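Local coordinates for transcriptional regulatory protein FixJ (Sinorhizobium meliloti, PDB 1DBW) that switches on nitrogen-fixation genes once activated by FixL, this chain being its magnesium-binding receiver domain without the DNA-binding part, at residues F21-M25 / N26-V30; V110-E113 / A114-A118. The protein carries 2 engineered substitutions. One frame throughout, in Å; residues are numbered along the deposited sequence.

Contact 1: F21-M25 / N26-V30; sequences FMLTM and NGFAV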
ATOM      1  N   PHE A  21      -3.941   9.002  -9.095  1.00 16.53           N
ATOM      2  CA  PHE A  21      -4.353   9.430 -10.431  1.00 20.03           C
ATOM      3  C   PHE A  21      -3.642   8.610 -11.503  1.00 18.45           C
ATOM      4  O   PHE A  21      -4.253   8.212 -12.499  1.00 18.23           O
ATOM      5  CB  PHE A  21      -4.101  10.923 -10.633  1.00 24.95           C
ATOM      6  CG  PHE A  21      -5.016  11.813  -9.819  1.00 32.51           C
ATOM      7  CD1 PHE A  21      -5.068  13.187 -10.063  1.00 36.24           C
ATOM      8  CD2 PHE A  21      -5.858  11.279  -8.837  1.00 35.52           C
ATOM      9  CE1 PHE A  21      -5.950  14.014  -9.345  1.00 38.72           C
ATOM     10  CE2 PHE A  21      -6.741  12.102  -8.116  1.00 39.60           C
ATOM     11  CZ  PHE A  21      -6.784  13.469  -8.376  1.00 37.73           C
ATOM     12  N   MET A  22      -2.359   8.339 -11.296  1.00 17.80           N
ATOM     13  CA  MET A  22      -1.607   7.544 -12.253  1.00 15.82           C
ATOM     14  C   MET A  22      -2.181   6.133 -12.362  1.00 13.02           C
ATOM     15  O   MET A  22      -2.349   5.641 -13.460  1.00 14.47           O
ATOM     16  CB  MET A  22      -0.124   7.489 -11.883  1.00 17.24           C
ATOM     17  CG  MET A  22       0.725   6.694 -12.869  1.00 19.08           C
ATOM     18  SD  MET A  22       0.668   4.902 -12.674  1.00 18.92           S
ATOM     19  CE  MET A  22       1.585   4.716 -11.073  1.00 19.44           C
ATOM     20  N   LEU A  23      -2.543   5.517 -11.235  1.00 10.85           N
ATOM     21  CA  LEU A  23      -3.113   4.173 -11.263  1.00 13.55           C
ATOM     22  C   LEU A  23      -4.482   4.208 -11.918  1.00 13.67           C
ATOM     23  O   LEU A  23      -4.822   3.335 -12.735  1.00 11.72           O
ATOM     24  CB  LEU A  23      -3.186   3.588  -9.844  1.00 13.43           C
ATOM     25  CG  LEU A  23      -1.790   3.327  -9.257  1.00 10.85           C
ATOM     26  CD1 LEU A  23      -1.978   2.826  -7.812  1.00  8.90           C
ATOM     27  CD2 LEU A  23      -1.061   2.283 -10.098  1.00 13.53           C
ATOM     28  N   THR A  24      -5.222   5.261 -11.610  1.00 10.97           N
ATOM     29  CA  THR A  24      -6.553   5.445 -12.191  1.00 14.88           C
ATOM     30  C   THR A  24      -6.431   5.509 -13.709  1.00 16.31           C
ATOM     31  O   THR A  24      -7.190   4.857 -14.424  1.00 14.63           O
ATOM     32  CB  THR A  24      -7.240   6.723 -11.663  1.00 19.30           C
ATOM     33  OG1 THR A  24      -7.513   6.562 -10.263  1.00 26.28           O
ATOM     34  CG2 THR A  24      -8.563   6.936 -12.362  1.00 22.98           C
ATOM     35  N   MET A  25      -5.463   6.262 -14.212  0.50 13.86           N
ATOM     36  CA  MET A  25      -5.320   6.362 -15.650  0.50 16.92           C
ATOM     37  C   MET A  25      -4.938   5.046 -16.320  0.50 16.76           C
ATOM     38  O   MET A  25      -5.205   4.858 -17.511  0.50 19.93           O
ATOM     39  CB  MET A  25      -4.350   7.489 -16.022  0.50 16.71           C
ATOM     40  CG  MET A  25      -4.850   8.854 -15.598  0.50 22.10           C
ATOM     41  SD  MET A  25      -3.737  10.200 -16.057  0.50 27.34           S
ATOM     42  CE  MET A  25      -2.934   9.526 -17.475  0.50 24.85           C
ATOM     43  N   ASN A  26      -4.357   4.122 -15.557  1.00 13.76           N
ATOM     44  CA  ASN A  26      -3.971   2.822 -16.096  1.00 15.59           C
ATOM     45  C   ASN A  26      -5.110   1.791 -15.971  1.00 12.15           C
ATOM     46  O   ASN A  26      -4.933   0.626 -16.271  1.00 17.83           O
ATOM     47  CB  ASN A  26      -2.669   2.336 -15.453  1.00 16.86           C
ATOM     48  CG  ASN A  26      -1.435   3.004 -16.084  1.00 20.41           C
ATOM     49  OD1 ASN A  26      -0.902   2.505 -17.071  1.00 20.62           O
ATOM     50  ND2 ASN A  26      -1.005   4.143 -15.537  1.00 16.92           N
ATOM     51  N   GLY A  27      -6.252   2.255 -15.479  1.00 11.99           N
ATOM     52  CA  GLY A  27      -7.417   1.392 -15.360  1.00 10.65           C
ATOM     53  C   GLY A  27      -7.665   0.663 -14.057  1.00 12.30           C
ATOM     54  O   GLY A  27      -8.541  -0.198 -13.977  1.00 14.62           O
ATOM     55  N   PHE A  28      -6.832   0.916 -13.052  1.00 11.68           N
ATOM     56  CA  PHE A  28      -7.039   0.239 -11.782  1.00  9.17           C
ATOM     57  C   PHE A  28      -8.211   0.846 -11.032  1.00  7.40           C
ATOM     58  O   PHE A  28      -8.522   2.021 -11.254  1.00 13.08           O
ATOM     59  CB  PHE A  28      -5.790   0.456 -10.904  1.00 10.18           C
ATOM     60  CG  PHE A  28      -4.614  -0.371 -11.319  1.00  9.23           C
ATOM     61  CD1 PHE A  28      -3.683   0.115 -12.251  1.00 14.86           C
ATOM     62  CD2 PHE A  28      -4.437  -1.636 -10.786  1.00 13.11           C
ATOM     63  CE1 PHE A  28      -2.600  -0.669 -12.631  1.00 18.98           C
ATOM     64  CE2 PHE A  28      -3.356  -2.433 -11.159  1.00 13.35           C
ATOM     65  CZ  PHE A  28      -2.433  -1.949 -12.086  1.00 17.02           C
ATOM     66  N   ALA A  29      -8.895   0.030 -10.215  1.00  5.79           N
ATOM     67  CA  ALA A  29      -9.930   0.577  -9.335  1.00  8.02           C
ATOM     68  C   ALA A  29      -9.041   1.076  -8.196  1.00 10.36           C
ATOM     69  O   ALA A  29      -8.230   0.311  -7.677  1.00 10.94           O
ATOM     70  CB  ALA A  29     -10.862  -0.522  -8.837  1.00  8.99           C
ATOM     71  N   VAL A  30      -9.264   2.309  -7.760  1.00  8.81           N
ATOM     72  CA  VAL A  30      -8.396   2.905  -6.756  1.00  9.83           C
ATOM     73  C   VAL A  30      -9.217   3.629  -5.736  1.00 10.88           C
ATOM     74  O   VAL A  30     -10.191   4.294  -6.087  1.00  9.52           O
ATOM     75  CB  VAL A  30      -7.478   3.965  -7.436  1.00 11.72           C
ATOM     76  CG1 VAL A  30      -6.691   4.751  -6.394  1.00 14.78           C
ATOM     77  CG2 VAL A  30      -6.522   3.277  -8.384  1.00 10.60           C
TER
HETATM   78  O   HOH W   1      -9.295   3.436 -13.398  1.00 13.28           O
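Phe28 N folds back on Leu23 O at 3.2 Å and Gly27 N on Thr24 O, the two bonds of a Schellman motif that ends helix 13-25. Gly27 has positive phi (93°), where a CB would press on the carbonyl oxygen before it. Leu23 O is gripped twice, by Phe28 N and by Asn26 N, which come from opposite faces of its carbonyl plane. The side chain of Asn26 also bonds back into the last turn. Its ND2 donates to Met22 O at 2.9 Å in a nearly straight bond (165°), and the acceptor lies in the amide plane. The bent chain of Met22 brings SD to 3.4 Å from Asn26 ND2. A water donates to both Thr24 O and Phe28 O and bridges the turn. Leu23 CD2 meets the ring of Phe28 at CD1, 4.0 Å away, while Leu23 O sits at the edge of that ring. Val30 sets CG2 beside its own backbone N (CG1 is opposite, chi1 172°), and CG2 rests 3.7 Å from Leu23 CB. Thr24 OG1 is hydrogen-bonded to Ala20 O. The turn joins helix 13-25 to edge strand 29-33 in a beta-alpha-beta unit with strand 5-10, where Val6 and Ile8 receive Leu23. Met22, Leu23 and Asn26 also touch helix 108-119.

Contact 2: V110-E113 / A114-A118; sequences VIIE and AIERA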
ATOM      1  N   VAL A 110       7.037  -0.092 -12.627  1.00 15.63           N
ATOM      2  CA  VAL A 110       7.484  -0.887 -11.497  1.00 17.40           C
ATOM      3  C   VAL A 110       6.449  -1.036 -10.382  1.00 15.52           C
ATOM      4  O   VAL A 110       6.277  -2.143  -9.847  1.00 17.98           O
ATOM      5  CB  VAL A 110       8.806  -0.348 -10.907  1.00 18.16           C
ATOM      6  CG1 VAL A 110       9.111  -0.991  -9.566  1.00 21.29           C
ATOM      7  CG2 VAL A 110       9.928  -0.661 -11.859  1.00 19.52           C
ATOM      8  N   ILE A 111       5.764   0.051 -10.036  1.00 15.12           N
ATOM      9  CA  ILE A 111       4.761  -0.047  -8.990  1.00 12.81           C
ATOM     10  C   ILE A 111       3.564  -0.825  -9.543  1.00 13.95           C
ATOM     11  O   ILE A 111       2.943  -1.596  -8.823  1.00 13.10           O
ATOM     12  CB  ILE A 111       4.333   1.332  -8.453  1.00 17.18           C
ATOM     13  CG1 ILE A 111       3.443   1.165  -7.216  1.00 23.40           C
ATOM     14  CG2 ILE A 111       3.585   2.122  -9.499  1.00 17.80           C
ATOM     15  CD1 ILE A 111       4.085   0.412  -6.108  1.00 27.73           C
ATOM     16  N   ILE A 112       3.249  -0.632 -10.816  1.00 12.72           N
ATOM     17  CA  ILE A 112       2.122  -1.377 -11.412  1.00 14.65           C
ATOM     18  C   ILE A 112       2.401  -2.897 -11.374  1.00 17.33           C
ATOM     19  O   ILE A 112       1.529  -3.698 -11.033  1.00 15.69           O
ATOM     20  CB  ILE A 112       1.852  -0.890 -12.852  1.00 16.43           C
ATOM     21  CG1 ILE A 112       1.229   0.512 -12.795  1.00 14.78           C
ATOM     22  CG2 ILE A 112       0.927  -1.862 -13.610  1.00 21.05           C
ATOM     23  CD1 ILE A 112       1.197   1.236 -14.129  1.00 24.19           C
ATOM     24  N   GLU A 113       3.622  -3.304 -11.705  1.00 16.85           N
ATOM     25  CA  GLU A 113       3.951  -4.727 -11.662  1.00 21.62           C
ATOM     26  C   GLU A 113       3.854  -5.280 -10.243  1.00 20.31           C
ATOM     27  O   GLU A 113       3.361  -6.392 -10.049  1.00 17.79           O
ATOM     28  CB  GLU A 113       5.344  -4.983 -12.244  1.00 27.36           C
ATOM     29  CG  GLU A 113       5.484  -4.524 -13.694  1.00 38.75           C
ATOM     30  CD  GLU A 113       5.244  -5.631 -14.706  1.00 45.89           C
ATOM     31  OE1 GLU A 113       4.372  -6.492 -14.451  1.00 48.95           O
ATOM     32  OE2 GLU A 113       5.929  -5.634 -15.763  1.00 49.11           O
ATOM     33  N   ALA A 114       4.322  -4.513  -9.257  1.00 14.93           N
ATOM     34  CA  ALA A 114       4.248  -4.935  -7.864  1.00 14.23           C
ATOM     35  C   ALA A 114       2.783  -5.112  -7.428  1.00 13.72           C
ATOM     36  O   ALA A 114       2.452  -6.095  -6.769  1.00 12.46           O
ATOM     37  CB  ALA A 114       4.963  -3.928  -6.966  1.00 18.63           C
ATOM     38  N   ILE A 115       1.916  -4.155  -7.791  1.00 12.33           N
ATOM     39  CA  ILE A 115       0.506  -4.239  -7.439  1.00 12.19           C
ATOM     40  C   ILE A 115      -0.148  -5.462  -8.096  1.00 12.64           C
ATOM     41  O   ILE A 115      -0.912  -6.184  -7.458  1.00 15.92           O
ATOM     42  CB  ILE A 115      -0.269  -2.934  -7.857  1.00 11.23           C
ATOM     43  CG1 ILE A 115       0.250  -1.734  -7.042  1.00 15.53           C
ATOM     44  CG2 ILE A 115      -1.781  -3.165  -7.671  1.00 13.74           C
ATOM     45  CD1 ILE A 115      -0.246  -0.350  -7.532  1.00 17.96           C
ATOM     46  N   GLU A 116       0.187  -5.726  -9.357  1.00 12.83           N
ATOM     47  CA  GLU A 116      -0.362  -6.911 -10.034  1.00 15.76           C
ATOM     48  C   GLU A 116       0.125  -8.201  -9.334  1.00 15.13           C
ATOM     49  O   GLU A 116      -0.662  -9.125  -9.096  1.00 16.94           O
ATOM     50  CB  GLU A 116       0.030  -6.885 -11.514  1.00 19.93           C
ATOM     51  CG  GLU A 116      -0.520  -5.665 -12.242  1.00 21.53           C
ATOM     52  CD  GLU A 116      -0.072  -5.594 -13.697  1.00 30.10           C
ATOM     53  OE1 GLU A 116      -0.738  -4.888 -14.488  1.00 34.51           O
ATOM     54  OE2 GLU A 116       0.947  -6.229 -14.046  1.00 30.84           O
ATOM     55  N   ARG A 117       1.382  -8.206  -8.909  1.00 16.19           N
ATOM     56  CA  ARG A 117       1.953  -9.364  -8.200  1.00 18.68           C
ATOM     57  C   ARG A 117       1.208  -9.564  -6.886  1.00 18.88           C
ATOM     58  O   ARG A 117       0.870 -10.690  -6.520  1.00 18.98           O
ATOM     59  CB  ARG A 117       3.428  -9.119  -7.874  1.00 22.90           C
ATOM     60  CG  ARG A 117       4.407 -10.152  -8.428  1.00 37.40           C
ATOM     61  CD  ARG A 117       4.558 -10.066  -9.945  1.00 40.77           C
ATOM     62  NE  ARG A 117       3.340 -10.469 -10.646  1.00 51.47           N
ATOM     63  CZ  ARG A 117       2.840  -9.835 -11.708  1.00 52.93           C
ATOM     64  NH1 ARG A 117       3.465  -8.766 -12.198  1.00 50.33           N
ATOM     65  NH2 ARG A 117       1.706 -10.261 -12.266  1.00 50.92           N
ATOM     66  N   ALA A 118       0.956  -8.461  -6.175  1.00 15.12           N
ATOM     67  CA  ALA A 118       0.254  -8.546  -4.907  1.00 13.43           C
ATOM     68  C   ALA A 118      -1.198  -9.005  -5.099  1.00 13.52           C
ATOM     69  O   ALA A 118      -1.722  -9.730  -4.256  1.00 16.63           O
ATOM     70  CB  ALA A 118       0.288  -7.199  -4.165  1.00 14.47           C
TER
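Ile115 N donates to Ile111 O at 2.9 Å, one of four successive i to i+4 bonds that run through this piece of helix. Ala114 N is satisfied by Val110 O, Glu116 N by Ile112 O, and Arg117 N by Glu113 O at 2.9 Å. Glu113 and Arg117 lie side by side. Glu113 OE1 makes a salt bridge to Arg117 NH1 at 3.3 Å, but its hydrogen bond is weak, with an N-H...O angle of 125°. The oxygen lies in the guanidinium plane, at its edge, while the carboxylate is turned 65° from that plane. Arg117 bends at chi2 and chi3, which brings NH1 back beside Glu113 in the preceding turn, and its NH2 has a second acidic partner in Glu120. Glu116 OE2 stands 3.5 Å from Glu113 OE1, two like charges that the nearby arginine probably eases. Glu116 runs extended beyond CG (chi2 177°), alongside Ile112, whose CG2 lies 3.6 Å from Glu116 OE1. An alanine here in place of Glu116 would keep the backbone bond to Ile112 O, but would probably leave Ile112 CG2 without the carboxylate arm alongside it. On the inner side, Ile111 CG1 meets Ile115 CD1 at 4.0 Å. Helix 108-119 lies on the parallel sheet: Ile111 and Ala114 touch Ile102 of strand 100-103, and Ala118 reaches Ile79 of strand 78-82. Ile112 and Ile115 turn to Leu23 of helix 13-25.

In the fold
Contact 1 is a surface turn at the end of one helix, and contact 2 is a partly buried run along another. Both belong to the doubly wound receiver fold. Their helices pack together through Leu23 CD1 and Ile115 CD1, 3.6 Å apart. Phe28 of the turn also packs on Ile112. Residues 21-30 end a helix and turn into edge strand 29-33, with backbone carbonyls shared among turn donors, a side-chain amide and a water. Residues 110-118 keep regular helical bonds, with charged groups on the outer face. Ile111 and Ile115 are buried, and Ile112 is turned toward the end of helix 13-25. The two contacts meet by packing, mostly of apolar side chains, with the amide of Asn26 resting on Ile112.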